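Local coordinates for protein (endonuclease) (Salmonella typhimurium, PDB 1BYR), which is an endonuclease of the PLD-like family, a compact alpha/beta protein built round a mixed beta sheet and paired with a second copy of itself, at residues I58-R63 / I82-D87; R31-S36 / L138-D143; V105-F110 / N123-W128; S21-A26 / K44-A49. One frame throughout, in Å; residues are numbered along the deposited sequence.

Following the chain from its N terminus, contact 4 closes first, when residues 44-49 return to 21-26 and two helices come to lie side by side. Strand 29-34, inside that short loop, opens contact 2, which waits for residues 138-143 near the C terminus; contacts 2 and 4 therefore cross. Within the long loop of contact 2 lie two shorter ones in series: contact 1 pairs strands 55-61 and 84-87, and contact 3 pairs strands 104-108 and 122-128 on the other side of the chain's centre. Contacts 1 and 3 build two parts of one sheet, contact 2 lays helix 131-146 on it, and contact 4 joins two helices that pack on it.

Contact 1. Residues I58-R63 / I82-D87; sequences IVIDER and IPLRTD
Leu-84 puts its CD1 methyl against Ile-58 CB at 3.7 Å and reaches Ile-60 CG2 at 4.0 Å, so that one branch bridges two residues of the neighbouring strand. All three side chains stand on one face of a parallel pair, and branched aliphatics suit it because they fill a face that helices bury. At the start of the pair Ile-58 reaches across toward the other segment, its CD1 3.8 Å from Ile-82 CG2. Farther along, Ile-60 holds CG1 between its own N and carbonyl carbon (chi1 72°), which turns that branch toward Thr-86 CG2 at 4.1 Å. Thr-86 offers a methyl to the isoleucine and a hydroxyl to the strand end, where Glu-62 lays its CG beside Thr-86 CB and brings OE1 within 3.2 Å of Thr-86 OG1. On the other face Val-59 CG1 touches Arg-85 CB, while the arginine runs on, extended: NE forms a salt bridge with Asp-150, NH1 bonds to Trp-145 O, and the guanidinium makes a cation-pi contact with the Trp-145 ring. Asp-61 and Asp-87 diverge, yet both are held by Gln-93, Asp-61 OD1 by its backbone N and Asp-87 OD2 by its side-chain amide. A water joins Asp-61 OD1 to Arg-63 N. Five backbone hydrogen bonds stitch the pair; in the last, Glu-62 N comes 49° out of the carbonyl plane of Asp-87. The contact closes the beta-alpha-beta unit of strand 55-61, helix 68-79 and strand 84-87: Met-74 lies against Ile-60, Leu-84 and Thr-86, helix 131-146 packs on Val-59, and strands 29-34 and 149-150 flank the pair.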
loop_
_atom_site.group_PDB
_atom_site.type_symbol
_atom_site.label_atom_id
_atom_site.label_comp_id
_atom_site.label_asym_id
_atom_site.label_seq_id
_atom_site.Cartn_x
_atom_site.Cartn_y
_atom_site.Cartn_z
ATOM N N ILE A 58 14.857 3.099 10.679
ATOM C CA ILE A 58 14.173 2.180 9.778
ATOM C C ILE A 58 14.032 0.736 10.266
ATOM O O ILE A 58 14.967 0.163 10.822
ATOM C CB ILE A 58 14.934 2.160 8.428
ATOM C CG1 ILE A 58 15.243 3.593 8.005
ATOM C CG2 ILE A 58 14.134 1.421 7.357
ATOM C CD1 ILE A 58 16.133 3.700 6.781
ATOM N N VAL A 59 12.847 0.152 10.082
ATOM C CA VAL A 59 12.621 -1.250 10.444
ATOM C C VAL A 59 12.094 -1.934 9.202
ATOM O O VAL A 59 11.101 -1.493 8.618
ATOM C CB VAL A 59 11.579 -1.429 11.570
ATOM C CG1 VAL A 59 12.219 -1.112 12.892
ATOM C CG2 VAL A 59 10.370 -0.556 11.318
ATOM N N ILE A 60 12.775 -2.994 8.779
ATOM C CA ILE A 60 12.368 -3.711 7.582
ATOM C C ILE A 60 12.117 -5.189 7.833
ATOM O O ILE A 60 12.541 -5.740 8.847
ATOM C CB ILE A 60 13.445 -3.576 6.488
ATOM C CG1 ILE A 60 14.677 -4.412 6.856
ATOM C CG2 ILE A 60 13.841 -2.115 6.351
ATOM C CD1 ILE A 60 15.864 -4.246 5.882
ATOM N N ASP A 61 11.402 -5.823 6.909
ATOM C CA ASP A 61 11.114 -7.242 6.996
ATOM C C ASP A 61 12.422 -8.015 6.885
ATOM O O ASP A 61 13.253 -7.714 6.019
ATOM C CB ASP A 61 10.187 -7.666 5.851
ATOM C CG ASP A 61 9.864 -9.130 5.907
ATOM O OD1 ASP A 61 9.123 -9.525 6.823
ATOM O OD2 ASP A 61 10.355 -9.875 5.040
ATOM N N GLU A 62 12.592 -9.019 7.738
ATOM C CA GLU A 62 13.820 -9.812 7.736
ATOM C C GLU A 62 13.935 -10.865 6.645
ATOM O O GLU A 62 14.894 -10.853 5.865
ATOM C CB GLU A 62 14.005 -10.485 9.095
ATOM C CG GLU A 62 15.380 -11.083 9.300
ATOM C CD GLU A 62 15.588 -11.579 10.715
ATOM O OE1 GLU A 62 15.325 -10.807 11.671
ATOM O OE2 GLU A 62 16.008 -12.746 10.867
ATOM N N ARG A 63 12.968 -11.776 6.570
ATOM C CA ARG A 63 13.019 -12.848 5.569
ATOM C C ARG A 63 13.079 -12.415 4.118
ATOM O O ARG A 63 13.694 -13.093 3.296
ATOM C CB ARG A 63 11.833 -13.792 5.743
ATOM C CG ARG A 63 11.724 -14.428 7.109
ATOM C CD ARG A 63 10.593 -15.449 7.078
ATOM N NE ARG A 63 10.370 -15.926 5.716
ATOM C CZ ARG A 63 9.217 -15.840 5.063
ATOM N NH1 ARG A 63 8.165 -15.295 5.644
ATOM N NH2 ARG A 63 9.122 -16.304 3.824
ATOM N N ILE A 82 22.577 5.481 10.199
ATOM C CA ILE A 82 21.121 5.450 10.311
ATOM C C ILE A 82 20.714 4.180 11.038
ATOM O O ILE A 82 20.973 3.073 10.560
ATOM C CB ILE A 82 20.414 5.424 8.920
ATOM C CG1 ILE A 82 20.373 6.825 8.316
ATOM C CG2 ILE A 82 18.976 4.903 9.069
ATOM C CD1 ILE A 82 20.144 6.820 6.800
ATOM N N PRO A 83 20.068 4.322 12.204
ATOM C CA PRO A 83 19.636 3.138 12.958
ATOM C C PRO A 83 18.681 2.250 12.136
ATOM O O PRO A 83 17.618 2.689 11.686
ATOM C CB PRO A 83 18.967 3.726 14.204
ATOM C CG PRO A 83 19.546 5.142 14.304
ATOM C CD PRO A 83 19.720 5.576 12.894
ATOM N N LEU A 84 19.065 0.995 11.933
ATOM C CA LEU A 84 18.256 0.083 11.145
ATOM C C LEU A 84 18.048 -1.278 11.805
ATOM O O LEU A 84 18.959 -1.836 12.420
ATOM C CB LEU A 84 18.911 -0.086 9.771
ATOM C CG LEU A 84 18.446 -1.208 8.849
ATOM C CD1 LEU A 84 17.158 -0.780 8.133
ATOM C CD2 LEU A 84 19.555 -1.518 7.841
ATOM N N ARG A 85 16.828 -1.807 11.684
ATOM C CA ARG A 85 16.489 -3.106 12.250
ATOM C C ARG A 85 15.710 -4.005 11.295
ATOM O O ARG A 85 14.935 -3.538 10.458
ATOM C CB ARG A 85 15.646 -2.945 13.530
ATOM C CG ARG A 85 16.359 -2.313 14.706
ATOM C CD ARG A 85 15.548 -2.445 16.000
ATOM N NE ARG A 85 16.362 -2.098 17.159
ATOM C CZ ARG A 85 15.877 -1.843 18.367
ATOM N NH1 ARG A 85 14.565 -1.890 18.598
ATOM N NH2 ARG A 85 16.710 -1.534 19.356
ATOM N N THR A 86 15.936 -5.311 11.427
ATOM C CA THR A 86 15.205 -6.292 10.652
ATOM C C THR A 86 14.171 -6.871 11.622
ATOM O O THR A 86 14.439 -7.006 12.816
ATOM C CB THR A 86 16.120 -7.404 10.108
ATOM O OG1 THR A 86 16.851 -7.999 11.179
ATOM C CG2 THR A 86 17.084 -6.837 9.099
ATOM N N ASP A 87 12.985 -7.205 11.120
ATOM C CA ASP A 87 11.915 -7.734 11.966
ATOM C C ASP A 87 11.394 -9.023 11.359
ATOM O O ASP A 87 11.000 -9.055 10.192
ATOM C CB ASP A 87 10.798 -6.685 12.062
ATOM C CG ASP A 87 9.562 -7.182 12.805
ATOM O OD1 ASP A 87 9.623 -8.211 13.499
ATOM O OD2 ASP A 87 8.513 -6.512 12.694
HETATM O O HOH W 1 10.534 -11.651 8.083
#

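Contact 2. Residues R31-S36 / L138-D143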
loop_
_atom_site.group_PDB
_atom_site.type_symbol
_atom_site.label_atom_id
_atom_site.label_comp_id
_atom_site.label_asym_id
_atom_site.label_seq_id
_atom_site.Cartn_x
_atom_site.Cartn_y
_atom_site.Cartn_z
ATOM N N ARG A 31 10.571 7.974 10.023
ATOM C CA ARG A 31 10.393 6.664 10.647
ATOM C C ARG A 31 9.861 5.827 9.500
ATOM O O ARG A 31 8.737 6.028 9.071
ATOM C CB ARG A 31 9.356 6.741 11.776
ATOM C CG ARG A 31 9.860 7.432 13.048
ATOM C CD ARG A 31 11.125 6.776 13.576
ATOM N NE ARG A 31 11.634 7.441 14.772
ATOM C CZ ARG A 31 12.678 8.265 14.788
ATOM N NH1 ARG A 31 13.339 8.541 13.668
ATOM N NH2 ARG A 31 13.067 8.808 15.935
ATOM N N MET A 32 10.685 4.917 8.991
ATOM C CA MET A 32 10.319 4.091 7.845
ATOM C C MET A 32 10.121 2.596 8.113
ATOM O O MET A 32 10.823 1.994 8.930
ATOM C CB MET A 32 11.384 4.268 6.757
ATOM C CG MET A 32 11.120 3.539 5.451
ATOM S SD MET A 32 12.489 3.895 4.346
ATOM C CE MET A 32 11.886 3.476 2.799
ATOM N N MET A 33 9.149 2.011 7.403
ATOM C CA MET A 33 8.825 0.588 7.490
ATOM C C MET A 33 8.905 0.101 6.054
ATOM O O MET A 33 8.365 0.741 5.148
ATOM C CB MET A 33 7.378 0.360 7.979
ATOM C CG MET A 33 7.011 0.961 9.342
ATOM S SD MET A 33 5.311 0.546 9.866
ATOM C CE MET A 33 5.530 -1.045 10.627
ATOM N N ALA A 34 9.567 -1.029 5.823
ATOM C CA ALA A 34 9.660 -1.538 4.475
ATOM C C ALA A 34 9.659 -3.049 4.413
ATOM O O ALA A 34 10.048 -3.717 5.362
ATOM C CB ALA A 34 10.923 -1.014 3.822
ATOM N N TYR A 35 9.202 -3.583 3.284
ATOM C CA TYR A 35 9.235 -5.021 3.052
ATOM C C TYR A 35 10.524 -5.054 2.218
ATOM O O TYR A 35 11.584 -4.751 2.743
ATOM C CB TYR A 35 8.013 -5.445 2.238
ATOM C CG TYR A 35 8.041 -6.876 1.749
ATOM C CD1 TYR A 35 8.583 -7.892 2.526
ATOM C CD2 TYR A 35 7.518 -7.210 0.510
ATOM C CE1 TYR A 35 8.605 -9.209 2.074
ATOM C CE2 TYR A 35 7.536 -8.523 0.047
ATOM C CZ TYR A 35 8.076 -9.520 0.834
ATOM O OH TYR A 35 8.078 -10.823 0.383
ATOM N N SER A 36 10.452 -5.375 0.935
ATOM C CA SER A 36 11.659 -5.354 0.108
ATOM C C SER A 36 12.299 -3.963 0.168
ATOM O O SER A 36 11.677 -2.973 -0.209
ATOM C CB SER A 36 11.296 -5.692 -1.323
ATOM O OG SER A 36 10.452 -6.804 -1.322
ATOM N N LEU A 138 2.917 6.099 13.889
ATOM C CA LEU A 138 4.139 6.012 14.697
ATOM C C LEU A 138 4.062 4.870 15.712
ATOM O O LEU A 138 5.037 4.153 15.934
ATOM C CB LEU A 138 4.385 7.343 15.425
ATOM C CG LEU A 138 5.843 7.604 15.822
ATOM C CD1 LEU A 138 6.683 7.866 14.565
ATOM C CD2 LEU A 138 5.910 8.789 16.780
ATOM N N GLU A 139 2.900 4.702 16.335
ATOM C CA GLU A 139 2.712 3.619 17.286
ATOM C C GLU A 139 2.891 2.281 16.565
ATOM O O GLU A 139 3.435 1.328 17.109
ATOM C CB GLU A 139 1.317 3.691 17.906
ATOM C CG GLU A 139 1.128 4.835 18.884
ATOM C CD GLU A 139 -0.300 4.911 19.388
ATOM O OE1 GLU A 139 -1.180 4.312 18.735
ATOM O OE2 GLU A 139 -0.553 5.560 20.426
ATOM N N HIS A 140 2.433 2.236 15.321
ATOM C CA HIS A 140 2.535 1.043 14.466
ATOM C C HIS A 140 4.013 0.805 14.157
ATOM O O HIS A 140 4.494 -0.324 14.195
ATOM C CB HIS A 140 1.755 1.308 13.167
ATOM C CG HIS A 140 1.757 0.172 12.192
ATOM N ND1 HIS A 140 1.187 -1.058 12.468
ATOM C CD2 HIS A 140 2.131 0.121 10.892
ATOM C CE1 HIS A 140 1.233 -1.818 11.387
ATOM N NE2 HIS A 140 1.793 -1.118 10.419
ATOM N N TRP A 141 4.727 1.881 13.848
ATOM C CA TRP A 141 6.156 1.795 13.542
ATOM C C TRP A 141 6.960 1.368 14.782
ATOM O O TRP A 141 7.835 0.493 14.712
ATOM C CB TRP A 141 6.667 3.161 13.054
ATOM C CG TRP A 141 8.127 3.167 12.754
ATOM C CD1 TRP A 141 8.714 2.937 11.555
ATOM C CD2 TRP A 141 9.196 3.331 13.702
ATOM N NE1 TRP A 141 10.086 2.940 11.690
ATOM C CE2 TRP A 141 10.407 3.179 13.001
ATOM C CE3 TRP A 141 9.239 3.586 15.082
ATOM C CZ2 TRP A 141 11.658 3.275 13.623
ATOM C CZ3 TRP A 141 10.484 3.680 15.707
ATOM C CH2 TRP A 141 11.680 3.517 14.971
ATOM N N GLN A 142 6.648 1.997 15.915
ATOM C CA GLN A 142 7.322 1.739 17.183
ATOM C C GLN A 142 7.191 0.299 17.657
ATOM O O GLN A 142 8.151 -0.298 18.165
ATOM C CB GLN A 142 6.771 2.680 18.243
ATOM C CG GLN A 142 7.581 2.695 19.505
ATOM C CD GLN A 142 8.937 3.300 19.292
ATOM O OE1 GLN A 142 9.965 2.679 19.552
ATOM N NE2 GLN A 142 8.964 4.525 18.800
ATOM N N ASP A 143 5.993 -0.260 17.500
ATOM C CA ASP A 143 5.745 -1.637 17.902
ATOM C C ASP A 143 6.586 -2.621 17.089
ATOM O O ASP A 143 7.112 -3.589 17.624
ATOM C CB ASP A 143 4.261 -1.973 17.735
ATOM C CG ASP A 143 3.950 -3.374 18.170
ATOM O OD1 ASP A 143 3.801 -3.579 19.390
ATOM O OD2 ASP A 143 3.874 -4.267 17.300
#
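Trp-141 leaves its helix with CG opposite the backbone N (chi1 179°), which carries the indole toward the strand, and Arg-31 folds at chi2 (-56°) to lay its methylene chain over one face of that ring. Arg-31 CD lies 3.5 Å from the centroid of the six-membered ring of Trp-141 and only 10° off its normal, a CH-pi contact. The guanidinium is farther out, a weak cation-pi partner at most, and its NH2 forms a salt bridge with Asp-55; a long flexible residue thus gives its methylenes to the indole and its charge to Asp-55. Beside it Leu-138 CD1 meets Arg-31 CG at 3.5 Å. At the indole edge NE1 donates to Met-32 O, 3.0 Å away. The oxygen lies near the ring plane, but the donor stands well above the carbonyl plane, and Met-32 O also accepts the in-sheet bond from Val-59 N. Met-33 CG packs against Trp-141 CD1 at 3.4 Å, and its sulfur then comes obliquely to His-140, with SD to CD2 also 3.4 Å. His-140 NE2 bonds to Asp-95, and its ring stacks with Tyr-9 of the second subunit. Helix 131-146 therefore lies across the sheet at strand 29-34: Trp-141 also touches Val-59 of strand 55-61 and Ile-99 of strand 97-100, and stacks on Trp-145 of its own helix.

Contact 3. Residues V105-F110 / N123-W128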
loop_
_atom_site.group_PDB
_atom_site.type_symbol
_atom_site.label_atom_id
_atom_site.label_comp_id
_atom_site.label_asym_id
_atom_site.label_seq_id
_atom_site.Cartn_x
_atom_site.Cartn_y
_atom_site.Cartn_z
ATOM N N VAL A 105 2.580 11.262 6.357
ATOM C CA VAL A 105 2.662 9.822 6.124
ATOM C C VAL A 105 2.597 9.436 4.653
ATOM O O VAL A 105 1.656 9.804 3.945
ATOM C CB VAL A 105 1.481 9.054 6.854
ATOM C CG1 VAL A 105 1.567 7.530 6.561
ATOM C CG2 VAL A 105 1.515 9.318 8.359
ATOM N N GLU A 106 3.606 8.709 4.192
ATOM C CA GLU A 106 3.610 8.216 2.825
ATOM C C GLU A 106 3.220 6.753 2.986
ATOM O O GLU A 106 3.679 6.098 3.925
ATOM C CB GLU A 106 5.027 8.277 2.216
ATOM C CG GLU A 106 5.137 7.745 0.779
ATOM C CD GLU A 106 5.277 6.232 0.703
ATOM O OE1 GLU A 106 5.856 5.635 1.632
ATOM O OE2 GLU A 106 4.803 5.638 -0.291
ATOM N N THR A 107 2.359 6.243 2.105
ATOM C CA THR A 107 1.974 4.834 2.165
ATOM C C THR A 107 1.361 4.446 0.835
ATOM O O THR A 107 1.257 5.281 -0.063
ATOM C CB THR A 107 0.991 4.523 3.316
ATOM O OG1 THR A 107 0.874 3.101 3.444
ATOM C CG2 THR A 107 -0.398 5.121 3.036
ATOM N N GLY A 108 0.980 3.178 0.686
ATOM C CA GLY A 108 0.409 2.717 -0.570
ATOM C C GLY A 108 0.902 1.321 -0.910
ATOM O O GLY A 108 1.282 0.567 -0.023
ATOM N N SER A 109 0.891 0.957 -2.191
ATOM C CA SER A 109 1.356 -0.370 -2.582
ATOM C C SER A 109 2.856 -0.379 -2.867
ATOM O O SER A 109 3.513 -1.415 -2.764
ATOM C CB SER A 109 0.617 -0.856 -3.833
ATOM O OG SER A 109 1.065 -0.188 -5.002
ATOM N N PHE A 110 3.373 0.791 -3.225
ATOM C CA PHE A 110 4.775 1.003 -3.605
ATOM C C PHE A 110 5.873 0.465 -2.665
ATOM O O PHE A 110 6.059 0.976 -1.549
ATOM C CB PHE A 110 4.966 2.515 -3.853
ATOM C CG PHE A 110 6.340 2.913 -4.369
ATOM C CD1 PHE A 110 7.377 3.210 -3.488
ATOM C CD2 PHE A 110 6.557 3.104 -5.724
ATOM C CE1 PHE A 110 8.604 3.695 -3.963
ATOM C CE2 PHE A 110 7.791 3.592 -6.197
ATOM C CZ PHE A 110 8.799 3.886 -5.321
ATOM N N ASN A 123 0.753 2.558 -6.640
ATOM C CA ASN A 123 0.272 3.870 -6.262
ATOM C C ASN A 123 0.965 4.196 -4.950
ATOM O O ASN A 123 1.215 3.313 -4.125
ATOM C CB ASN A 123 -1.253 3.888 -6.071
ATOM C CG ASN A 123 -1.705 3.126 -4.841
ATOM O OD1 ASN A 123 -1.862 1.907 -4.877
ATOM N ND2 ASN A 123 -1.902 3.831 -3.747
ATOM N N ALA A 124 1.335 5.462 -4.778
ATOM C CA ALA A 124 1.925 5.926 -3.540
ATOM C C ALA A 124 1.195 7.201 -3.201
ATOM O O ALA A 124 0.944 8.028 -4.084
ATOM C CB ALA A 124 3.449 6.219 -3.714
ATOM N N VAL A 125 0.819 7.357 -1.933
ATOM C CA VAL A 125 0.161 8.575 -1.508
ATOM C C VAL A 125 0.948 9.205 -0.372
ATOM O O VAL A 125 1.593 8.508 0.424
ATOM C CB VAL A 125 -1.292 8.315 -1.016
ATOM C CG1 VAL A 125 -2.125 7.756 -2.156
ATOM C CG2 VAL A 125 -1.286 7.366 0.172
ATOM N N VAL A 126 0.939 10.536 -0.331
ATOM C CA VAL A 126 1.591 11.249 0.749
ATOM C C VAL A 126 0.529 12.116 1.392
ATOM O O VAL A 126 -0.017 13.013 0.758
ATOM C CB VAL A 126 2.772 12.124 0.261
ATOM C CG1 VAL A 126 3.342 12.904 1.439
ATOM C CG2 VAL A 126 3.870 11.241 -0.351
ATOM N N ILE A 127 0.202 11.796 2.643
ATOM C CA ILE A 127 -0.805 12.526 3.407
ATOM C C ILE A 127 -0.061 13.520 4.281
ATOM O O ILE A 127 0.525 13.153 5.301
ATOM C CB ILE A 127 -1.643 11.560 4.301
ATOM C CG1 ILE A 127 -2.226 10.433 3.441
ATOM C CG2 ILE A 127 -2.771 12.325 4.993
ATOM C CD1 ILE A 127 -2.664 9.207 4.228
ATOM N N TRP A 128 -0.075 14.779 3.857
ATOM C CA TRP A 128 0.623 15.850 4.558
ATOM C C TRP A 128 -0.124 16.528 5.694
ATOM O O TRP A 128 -1.328 16.777 5.616
ATOM C CB TRP A 128 1.001 16.964 3.582
ATOM C CG TRP A 128 1.831 16.553 2.423
ATOM C CD1 TRP A 128 1.391 16.207 1.172
ATOM C CD2 TRP A 128 3.261 16.532 2.361
ATOM N NE1 TRP A 128 2.460 15.976 0.342
ATOM C CE2 TRP A 128 3.618 16.169 1.047
ATOM C CE3 TRP A 128 4.271 16.788 3.295
ATOM C CZ2 TRP A 128 4.950 16.052 0.640
ATOM C CZ3 TRP A 128 5.592 16.669 2.888
ATOM C CH2 TRP A 128 5.918 16.313 1.571
#
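Ser-109 and Asn-123 clasp the end of this antiparallel pair. Ser-109 N donates to Asn-123 O at 3.1 Å, Phe-110 N adds a weak bond to the same oxygen, and Asn-123 N returns one to Ser-109 OG at 3.2 Å. The serine suits the place just past the strand because its hydroxyl, set between its own N and carbonyl carbon (chi1 74°), can face the partner strand; Ser-109 OG is also hydrogen-bonded to Glu-122, the residue just before Asn-123. At Gly-108 a CB would clash with Asn-123 O, and the backbone angles would jam it against the preceding carbonyl oxygen, which alone calls for glycine. Before it, Thr-107 and Val-125 exchange two backbone hydrogen bonds, as do Val-105 and Ile-127. Thr-107 CG2 lies alongside Val-125 CG2 at 3.7 Å, the two side chains pointing the same way. On the other face the side chains of Glu-106 and Val-126 cross at about a right angle, with Glu-106 CG 3.9 Å from Val-126 CG2, and a bend at chi2 (-83°) brings Glu-106 OE2 to Ala-124 CB at 3.7 Å. Phe-110 CB meets the same methyl. Strands 4-10 and 97-100 flank the pair. Helix 14-25 packs on Glu-106, Val-126 and Phe-110, helix 131-146 on Val-105 and Ile-127, and Phe-137 of the second subunit on Val-125.

Contact 4. Residues S21-A26 / K44-A49; sequences SAIDSA and KALVAA
Ile-23 packs into a patch made by Ala-45, Leu-46 and Ala-49, an apolar contact between two helices that run almost side by side, their short axes 9.0 Å apart and 14° from parallel. Both helices lie on the same face of the sheet. One methyl does nearly all the touching. With CG1 of Ile-23 beside the backbone N (chi1 -65°), the CG2 methyl is left anti to that N and projects at the other helix, where it meets Ala-45 CB at 3.9 Å and rests 3.5 Å from Ala-45 O. Leu-46 starts away from the contact, toward the sheet, yet its CD2 branch comes back to Ile-23 CG2 at 4.1 Å. Ala-49, one turn beyond Ala-45, closes the patch more loosely. Small alanines suit these places, since they let the helix backbone approach the bulk of a beta-branched isoleucine. Asp-24 OD1 comes near Ala-45 CB, and beside the apolar patch a water donates to Asp-24 OD1 at 2.8 Å and to Ala-45 O at 2.9 Å and so links the helices. Within 21-26, Ser-25 OG donates to Ala-22 O, which turns the hydroxyl back on its own helix. Just after it the chain bends, and Arg-52 from beyond the second helix bonds to Ala-26 O. Beneath, Ile-30 touches both Ile-23 and Ala-49, while Met-32 touches Leu-46. Helix 14-25, strand 29-34 and helix 40-51 thus form consecutive elements of a layered alpha/beta fold, with neighbouring helices laid alongside each other over the strand that connects them.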
loop_
_atom_site.group_PDB
_atom_site.type_symbol
_atom_site.label_atom_id
_atom_site.label_comp_id
_atom_site.label_asym_id
_atom_site.label_seq_id
_atom_site.Cartn_x
_atom_site.Cartn_y
_atom_site.Cartn_z
ATOM N N SER A 21 10.140 13.005 -2.887
ATOM C CA SER A 21 9.721 14.319 -2.397
ATOM C C SER A 21 9.433 14.285 -0.901
ATOM O O SER A 21 9.744 15.227 -0.169
ATOM C CB SER A 21 8.465 14.795 -3.137
ATOM O OG SER A 21 7.950 15.996 -2.589
ATOM N N ALA A 22 8.838 13.199 -0.436
ATOM C CA ALA A 22 8.535 13.082 0.981
ATOM C C ALA A 22 9.823 12.976 1.802
ATOM O O ALA A 22 9.961 13.621 2.837
ATOM C CB ALA A 22 7.636 11.858 1.236
ATOM N N ILE A 23 10.771 12.171 1.340
ATOM C CA ILE A 23 12.019 12.008 2.064
ATOM C C ILE A 23 12.813 13.315 2.033
ATOM O O ILE A 23 13.333 13.764 3.046
ATOM C CB ILE A 23 12.847 10.844 1.477
ATOM C CG1 ILE A 23 12.081 9.537 1.700
ATOM C CG2 ILE A 23 14.244 10.782 2.137
ATOM C CD1 ILE A 23 12.526 8.405 0.783
ATOM N N ASP A 24 12.854 13.939 0.863
ATOM C CA ASP A 24 13.558 15.201 0.677
ATOM C C ASP A 24 12.979 16.347 1.504
ATOM O O ASP A 24 13.649 17.350 1.745
ATOM C CB ASP A 24 13.514 15.607 -0.791
ATOM C CG ASP A 24 14.470 14.811 -1.650
ATOM O OD1 ASP A 24 15.353 14.107 -1.099
ATOM O OD2 ASP A 24 14.331 14.897 -2.886
ATOM N N SER A 25 11.727 16.198 1.918
ATOM C CA SER A 25 11.050 17.238 2.697
ATOM C C SER A 25 11.310 17.186 4.196
ATOM O O SER A 25 11.061 18.160 4.902
ATOM C CB SER A 25 9.539 17.162 2.479
ATOM O OG SER A 25 8.932 16.297 3.439
ATOM N N ALA A 26 11.788 16.050 4.682
ATOM C CA ALA A 26 12.028 15.885 6.113
ATOM C C ALA A 26 13.037 16.880 6.680
ATOM O O ALA A 26 14.177 16.987 6.207
ATOM C CB ALA A 26 12.489 14.465 6.407
ATOM N N LYS A 44 19.926 6.604 -1.293
ATOM C CA LYS A 44 20.693 7.836 -1.429
ATOM C C LYS A 44 19.950 8.990 -0.812
ATOM O O LYS A 44 20.555 9.855 -0.163
ATOM C CB LYS A 44 20.956 8.142 -2.894
ATOM C CG LYS A 44 22.080 7.315 -3.487
ATOM C CD LYS A 44 22.253 7.629 -4.951
ATOM C CE LYS A 44 22.690 6.403 -5.700
ATOM N NZ LYS A 44 23.598 6.814 -6.797
ATOM N N ALA A 45 18.633 9.015 -1.018
ATOM C CA ALA A 45 17.795 10.071 -0.463
ATOM C C ALA A 45 17.718 10.008 1.069
ATOM O O ALA A 45 17.749 11.041 1.738
ATOM C CB ALA A 45 16.375 10.001 -1.070
ATOM N N LEU A 46 17.625 8.803 1.626
ATOM C CA LEU A 46 17.557 8.643 3.072
ATOM C C LEU A 46 18.858 9.118 3.724
ATOM O O LEU A 46 18.836 9.846 4.720
ATOM C CB LEU A 46 17.274 7.178 3.444
ATOM C CG LEU A 46 15.861 6.684 3.106
ATOM C CD1 LEU A 46 15.843 5.146 3.044
ATOM C CD2 LEU A 46 14.877 7.210 4.140
ATOM N N VAL A 47 19.995 8.729 3.154
ATOM C CA VAL A 47 21.276 9.157 3.707
ATOM C C VAL A 47 21.486 10.661 3.516
ATOM O O VAL A 47 22.146 11.307 4.333
ATOM C CB VAL A 47 22.451 8.364 3.086
ATOM C CG1 VAL A 47 22.111 6.877 3.026
ATOM C CG2 VAL A 47 22.761 8.895 1.715
ATOM N N ALA A 48 20.925 11.236 2.458
ATOM C CA ALA A 48 21.058 12.682 2.272
ATOM C C ALA A 48 20.255 13.359 3.377
ATOM O O ALA A 48 20.613 14.439 3.848
ATOM C CB ALA A 48 20.539 13.119 0.912
ATOM N N ALA A 49 19.165 12.722 3.799
ATOM C CA ALA A 49 18.345 13.270 4.874
ATOM C C ALA A 49 19.156 13.261 6.170
ATOM O O ALA A 49 19.206 14.253 6.897
ATOM C CB ALA A 49 17.073 12.442 5.050
HETATM O O HOH W 2 16.493 13.658 1.418
#